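Local coordinates for thioesterase domain protein YiiD (Shewanella oneidensis, PDB 1T82) that probably acts as a hot-dog-fold thioesterase or acyltransferase that transfers acyl groups, at residues B[65-77]-B[131-145]. Sequence-based numbering, arbitrary orientation.
Sequences IYTIMTLTGWGMV and LEVQLFCDGKLCAQF
Met69, a selenomethionine, meets Ala143 and Phe145 where helix 65-77 lies on the hairpin formed by strands 131-137 and 140-145, the packing of central helix on antiparallel sheet that defines the hot-dog fold. The helix crosses strand 131-137 at 136°, with the axes 8.5 Å apart. No hydrogen bond joins the two segments; the contact is apolar and aromatic. The Met69 chain is extended to SE and then bends (chi3 95°), which lays CE against the backbone of the paired strands, 3.2 Å from Val133 O and also close to Ala143 O. Its SE meets Ala143 CB at 3.9 Å, while Ile65 CG2 touches the same methyl and Leu135 CD1. Further along, Leu131 CD1 approaches Gly73 O at 3.3 Å and packs on Val77 CG2; together with Val133 CG2 it lies against the bare backbone of Gly73.

The aromatic evidence centres on Phe145, whose ring carries Met69 O and Thr70 N over one face. Its edge is directed at the face of Tyr66 in an offset edge-to-face pair, planes at 63° and centroids 5.7 Å apart. Tyr66 in turn stacks on Tyr66 of the second subunit, so this pair borders the dimer interface. A serine in place of Phe145 would probably open a gap beneath Thr70 and deprive Tyr66 of its edge-on partner, whose closest approach is Phe145 CE2 to Tyr66 CE1, 3.6 Å.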
loop_
_atom_site.group_PDB
_atom_site.type_symbol
_atom_site.label_atom_id
_atom_site.label_comp_id
_atom_site.label_asym_id
_atom_site.label_seq_id
_atom_site.Cartn_x
_atom_site.Cartn_y
_atom_site.Cartn_z
ATOM N N ILE B 65 1.680 4.179 -4.544
ATOM C CA ILE B 65 0.457 4.965 -4.632
ATOM C C ILE B 65 -0.365 4.715 -3.363
ATOM O O ILE B 65 -0.773 5.651 -2.685
ATOM C CB ILE B 65 -0.368 4.566 -5.885
ATOM C CG1 ILE B 65 0.369 5.013 -7.151
ATOM C CG2 ILE B 65 -1.759 5.199 -5.827
ATOM C CD1 ILE B 65 -0.327 4.617 -8.442
ATOM N N TYR B 66 -0.589 3.446 -3.040
ATOM C CA TYR B 66 -1.356 3.090 -1.850
ATOM C C TYR B 66 -0.708 3.624 -0.581
ATOM O O TYR B 66 -1.371 4.211 0.281
ATOM C CB TYR B 66 -1.481 1.573 -1.715
ATOM C CG TYR B 66 -2.182 1.141 -0.443
ATOM C CD1 TYR B 66 -3.570 0.978 -0.405
ATOM C CD2 TYR B 66 -1.457 0.904 0.732
ATOM C CE1 TYR B 66 -4.213 0.583 0.767
ATOM C CE2 TYR B 66 -2.098 0.516 1.907
ATOM C CZ TYR B 66 -3.471 0.356 1.914
ATOM O OH TYR B 66 -4.106 -0.055 3.062
ATOM N N THR B 67 0.597 3.417 -0.457
ATOM C CA THR B 67 1.293 3.860 0.738
ATOM C C THR B 67 1.202 5.358 0.972
ATOM O O THR B 67 0.942 5.791 2.092
ATOM C CB THR B 67 2.768 3.434 0.714
ATOM O OG1 THR B 67 2.843 2.002 0.700
ATOM C CG2 THR B 67 3.491 3.963 1.948
ATOM N N ILE B 68 1.406 6.161 -0.069
ATOM C CA ILE B 68 1.323 7.599 0.135
ATOM C C ILE B 68 -0.100 8.005 0.517
ATOM O O ILE B 68 -0.292 8.896 1.340
ATOM C CB ILE B 68 1.806 8.400 -1.119
ATOM C CG1 ILE B 68 1.722 9.902 -0.850
ATOM C CG2 ILE B 68 0.981 8.044 -2.334
ATOM C CD1 ILE B 68 2.450 10.739 -1.892
HETATM N N MSE B 69 -1.097 7.341 -0.058
HETATM C CA MSE B 69 -2.476 7.676 0.270
HETATM C C MSE B 69 -2.808 7.279 1.703
HETATM O O MSE B 69 -3.450 8.037 2.418
HETATM C CB MSE B 69 -3.436 7.008 -0.719
HETATM C CG MSE B 69 -3.236 7.530 -2.131
HETATM SE SE MSE B 69 -4.347 6.736 -3.490
HETATM C CE MSE B 69 -5.777 8.035 -3.535
ATOM N N THR B 70 -2.363 6.106 2.136
ATOM C CA THR B 70 -2.657 5.709 3.499
ATOM C C THR B 70 -1.929 6.600 4.509
ATOM O O THR B 70 -2.473 6.894 5.569
ATOM C CB THR B 70 -2.324 4.229 3.763
ATOM O OG1 THR B 70 -2.833 3.868 5.055
ATOM C CG2 THR B 70 -0.827 3.995 3.723
ATOM N N LEU B 71 -0.711 7.043 4.191
ATOM C CA LEU B 71 0.008 7.923 5.113
ATOM C C LEU B 71 -0.646 9.302 5.155
ATOM O O LEU B 71 -0.612 9.984 6.180
ATOM C CB LEU B 71 1.486 8.058 4.721
ATOM C CG LEU B 71 2.394 6.894 5.128
ATOM C CD1 LEU B 71 3.735 7.039 4.434
ATOM C CD2 LEU B 71 2.577 6.875 6.647
ATOM N N THR B 72 -1.249 9.714 4.043
ATOM C CA THR B 72 -1.918 11.007 3.999
ATOM C C THR B 72 -3.152 10.965 4.904
ATOM O O THR B 72 -3.404 11.901 5.660
ATOM C CB THR B 72 -2.309 11.383 2.548
ATOM O OG1 THR B 72 -1.116 11.593 1.782
ATOM C CG2 THR B 72 -3.138 12.663 2.519
ATOM N N GLY B 73 -3.897 9.864 4.842
ATOM C CA GLY B 73 -5.071 9.721 5.685
ATOM C C GLY B 73 -4.641 9.671 7.140
ATOM O O GLY B 73 -5.185 10.377 7.991
ATOM N N TRP B 74 -3.647 8.831 7.423
ATOM C CA TRP B 74 -3.113 8.689 8.774
ATOM C C TRP B 74 -2.662 10.066 9.268
ATOM O O TRP B 74 -2.964 10.467 10.396
ATOM C CB TRP B 74 -1.916 7.726 8.755
ATOM C CG TRP B 74 -1.369 7.382 10.113
ATOM C CD1 TRP B 74 -1.697 6.302 10.882
ATOM C CD2 TRP B 74 -0.395 8.122 10.856
ATOM N NE1 TRP B 74 -0.985 6.324 12.061
ATOM C CE2 TRP B 74 -0.179 7.433 12.070
ATOM C CE3 TRP B 74 0.315 9.306 10.615
ATOM C CZ2 TRP B 74 0.721 7.887 13.043
ATOM C CZ3 TRP B 74 1.210 9.758 11.580
ATOM C CH2 TRP B 74 1.404 9.048 12.780
ATOM N N GLY B 75 -1.948 10.786 8.404
ATOM C CA GLY B 75 -1.454 12.108 8.754
ATOM C C GLY B 75 -2.549 13.092 9.105
ATOM O O GLY B 75 -2.372 13.942 9.982
HETATM N N MSE B 76 -3.686 12.993 8.423
HETATM C CA MSE B 76 -4.791 13.893 8.714
HETATM C C MSE B 76 -5.338 13.617 10.111
HETATM O O MSE B 76 -5.612 14.551 10.863
HETATM C CB MSE B 76 -5.911 13.750 7.680
HETATM C CG MSE B 76 -7.124 14.629 7.981
HETATM SE SE MSE B 76 -6.680 16.509 8.157
HETATM C CE MSE B 76 -7.189 17.096 6.384
ATOM N N VAL B 77 -5.503 12.344 10.464
ATOM C CA VAL B 77 -6.015 12.026 11.793
ATOM C C VAL B 77 -5.027 12.532 12.833
ATOM O O VAL B 77 -5.417 13.114 13.848
ATOM C CB VAL B 77 -6.205 10.511 12.005
ATOM C CG1 VAL B 77 -6.807 10.258 13.390
ATOM C CG2 VAL B 77 -7.108 9.943 10.924
ATOM N N LEU B 131 -12.011 8.241 6.183
ATOM C CA LEU B 131 -11.460 9.283 5.332
ATOM C C LEU B 131 -11.387 8.888 3.869
ATOM O O LEU B 131 -11.243 7.713 3.525
ATOM C CB LEU B 131 -10.052 9.669 5.795
ATOM C CG LEU B 131 -9.891 10.284 7.182
ATOM C CD1 LEU B 131 -8.419 10.588 7.438
ATOM C CD2 LEU B 131 -10.713 11.562 7.269
ATOM N N GLU B 132 -11.484 9.892 3.010
ATOM C CA GLU B 132 -11.396 9.683 1.577
ATOM C C GLU B 132 -10.155 10.419 1.105
ATOM O O GLU B 132 -9.998 11.607 1.375
ATOM C CB GLU B 132 -12.621 10.259 0.882
ATOM C CG GLU B 132 -12.624 10.056 -0.612
ATOM C CD GLU B 132 -13.898 10.564 -1.246
ATOM O OE1 GLU B 132 -14.072 11.798 -1.317
ATOM O OE2 GLU B 132 -14.728 9.725 -1.651
ATOM N N VAL B 133 -9.271 9.714 0.410
ATOM C CA VAL B 133 -8.055 10.329 -0.096
ATOM C C VAL B 133 -8.073 10.231 -1.613
ATOM O O VAL B 133 -8.457 9.200 -2.164
ATOM C CB VAL B 133 -6.795 9.609 0.439
ATOM C CG1 VAL B 133 -5.545 10.313 -0.067
ATOM C CG2 VAL B 133 -6.810 9.579 1.962
ATOM N N GLN B 134 -7.682 11.308 -2.291
ATOM C CA GLN B 134 -7.650 11.305 -3.749
ATOM C C GLN B 134 -6.255 11.656 -4.235
ATOM O O GLN B 134 -5.576 12.485 -3.638
ATOM C CB GLN B 134 -8.647 12.315 -4.316
ATOM C CG GLN B 134 -10.095 11.992 -4.016
ATOM C CD GLN B 134 -11.042 12.873 -4.802
ATOM O OE1 GLN B 134 -10.989 14.098 -4.712
ATOM N NE2 GLN B 134 -11.918 12.250 -5.575
ATOM N N LEU B 135 -5.826 11.021 -5.320
ATOM C CA LEU B 135 -4.509 11.293 -5.872
ATOM C C LEU B 135 -4.646 11.866 -7.274
ATOM O O LEU B 135 -5.296 11.277 -8.140
ATOM C CB LEU B 135 -3.672 10.007 -5.890
ATOM C CG LEU B 135 -2.219 10.115 -6.367
ATOM C CD1 LEU B 135 -1.376 9.047 -5.676
ATOM C CD2 LEU B 135 -2.152 9.969 -7.878
ATOM N N PHE B 136 -4.041 13.030 -7.480
ATOM C CA PHE B 136 -4.084 13.708 -8.769
ATOM C C PHE B 136 -2.689 13.855 -9.362
ATOM O O PHE B 136 -1.701 13.946 -8.633
ATOM C CB PHE B 136 -4.682 15.112 -8.620
ATOM C CG PHE B 136 -6.060 15.132 -8.023
ATOM C CD1 PHE B 136 -6.239 15.091 -6.643
ATOM C CD2 PHE B 136 -7.182 15.186 -8.844
ATOM C CE1 PHE B 136 -7.515 15.101 -6.090
ATOM C CE2 PHE B 136 -8.466 15.197 -8.299
ATOM C CZ PHE B 136 -8.631 15.153 -6.920
ATOM N N CYS B 137 -2.622 13.875 -10.690
ATOM C CA CYS B 137 -1.370 14.071 -11.411
ATOM C C CYS B 137 -1.727 14.968 -12.591
ATOM O O CYS B 137 -2.577 14.617 -13.408
ATOM C CB CYS B 137 -0.794 12.746 -11.914
ATOM S SG CYS B 137 0.811 12.925 -12.747
ATOM N N ASP B 138 -1.083 16.126 -12.666
ATOM C CA ASP B 138 -1.347 17.095 -13.724
ATOM C C ASP B 138 -2.805 17.553 -13.681
ATOM O O ASP B 138 -3.380 17.941 -14.697
ATOM C CB ASP B 138 -1.023 16.508 -15.101
ATOM C CG ASP B 138 0.457 16.225 -15.279
ATOM O OD1 ASP B 138 1.276 16.911 -14.632
ATOM O OD2 ASP B 138 0.802 15.328 -16.075
ATOM N N GLY B 139 -3.398 17.501 -12.493
ATOM C CA GLY B 139 -4.774 17.932 -12.335
ATOM C C GLY B 139 -5.798 16.879 -12.704
ATOM O O GLY B 139 -6.992 17.172 -12.782
ATOM N N LYS B 140 -5.338 15.656 -12.943
ATOM C CA LYS B 140 -6.235 14.565 -13.291
ATOM C C LYS B 140 -6.292 13.541 -12.167
ATOM O O LYS B 140 -5.258 13.154 -11.622
ATOM C CB LYS B 140 -5.780 13.873 -14.576
ATOM C CG LYS B 140 -6.694 12.733 -14.992
ATOM C CD LYS B 140 -6.235 12.066 -16.275
ATOM C CE LYS B 140 -4.916 11.347 -16.081
ATOM N NZ LYS B 140 -4.477 10.658 -17.322
ATOM N N LEU B 141 -7.503 13.109 -11.823
ATOM C CA LEU B 141 -7.698 12.114 -10.770
ATOM C C LEU B 141 -7.174 10.773 -11.272
ATOM O O LEU B 141 -7.684 10.232 -12.254
ATOM C CB LEU B 141 -9.187 11.991 -10.425
ATOM C CG LEU B 141 -9.526 10.956 -9.343
ATOM C CD1 LEU B 141 -8.822 11.338 -8.058
ATOM C CD2 LEU B 141 -11.035 10.881 -9.123
ATOM N N CYS B 142 -6.166 10.231 -10.591
ATOM C CA CYS B 142 -5.568 8.964 -11.003
ATOM C C CYS B 142 -5.810 7.786 -10.061
ATOM O O CYS B 142 -5.627 6.632 -10.450
ATOM C CB CYS B 142 -4.059 9.141 -11.214
ATOM S SG CYS B 142 -3.620 10.216 -12.602
ATOM N N ALA B 143 -6.198 8.070 -8.822
ATOM C CA ALA B 143 -6.476 7.010 -7.858
ATOM C C ALA B 143 -7.407 7.495 -6.749
ATOM O O ALA B 143 -7.365 8.661 -6.351
ATOM C CB ALA B 143 -5.171 6.458 -7.267
ATOM N N GLN B 144 -8.244 6.577 -6.267
ATOM C CA GLN B 144 -9.233 6.850 -5.222
ATOM C C GLN B 144 -9.029 5.898 -4.045
ATOM O O GLN B 144 -8.866 4.692 -4.231
ATOM C CB GLN B 144 -10.644 6.674 -5.789
ATOM C CG GLN B 144 -11.754 7.183 -4.892
ATOM C CD GLN B 144 -11.699 8.688 -4.696
ATOM O OE1 GLN B 144 -11.843 9.460 -5.648
ATOM N NE2 GLN B 144 -11.482 9.114 -3.458
ATOM N N PHE B 145 -9.080 6.449 -2.837
ATOM C CA PHE B 145 -8.852 5.678 -1.620
ATOM C C PHE B 145 -9.892 5.962 -0.540
ATOM O O PHE B 145 -10.271 7.106 -0.305
ATOM C CB PHE B 145 -7.442 6.013 -1.116
ATOM C CG PHE B 145 -7.078 5.399 0.214
ATOM C CD1 PHE B 145 -7.454 6.007 1.409
ATOM C CD2 PHE B 145 -6.275 4.262 0.266
ATOM C CE1 PHE B 145 -7.027 5.498 2.643
ATOM C CE2 PHE B 145 -5.845 3.745 1.487
ATOM C CZ PHE B 145 -6.220 4.366 2.678
#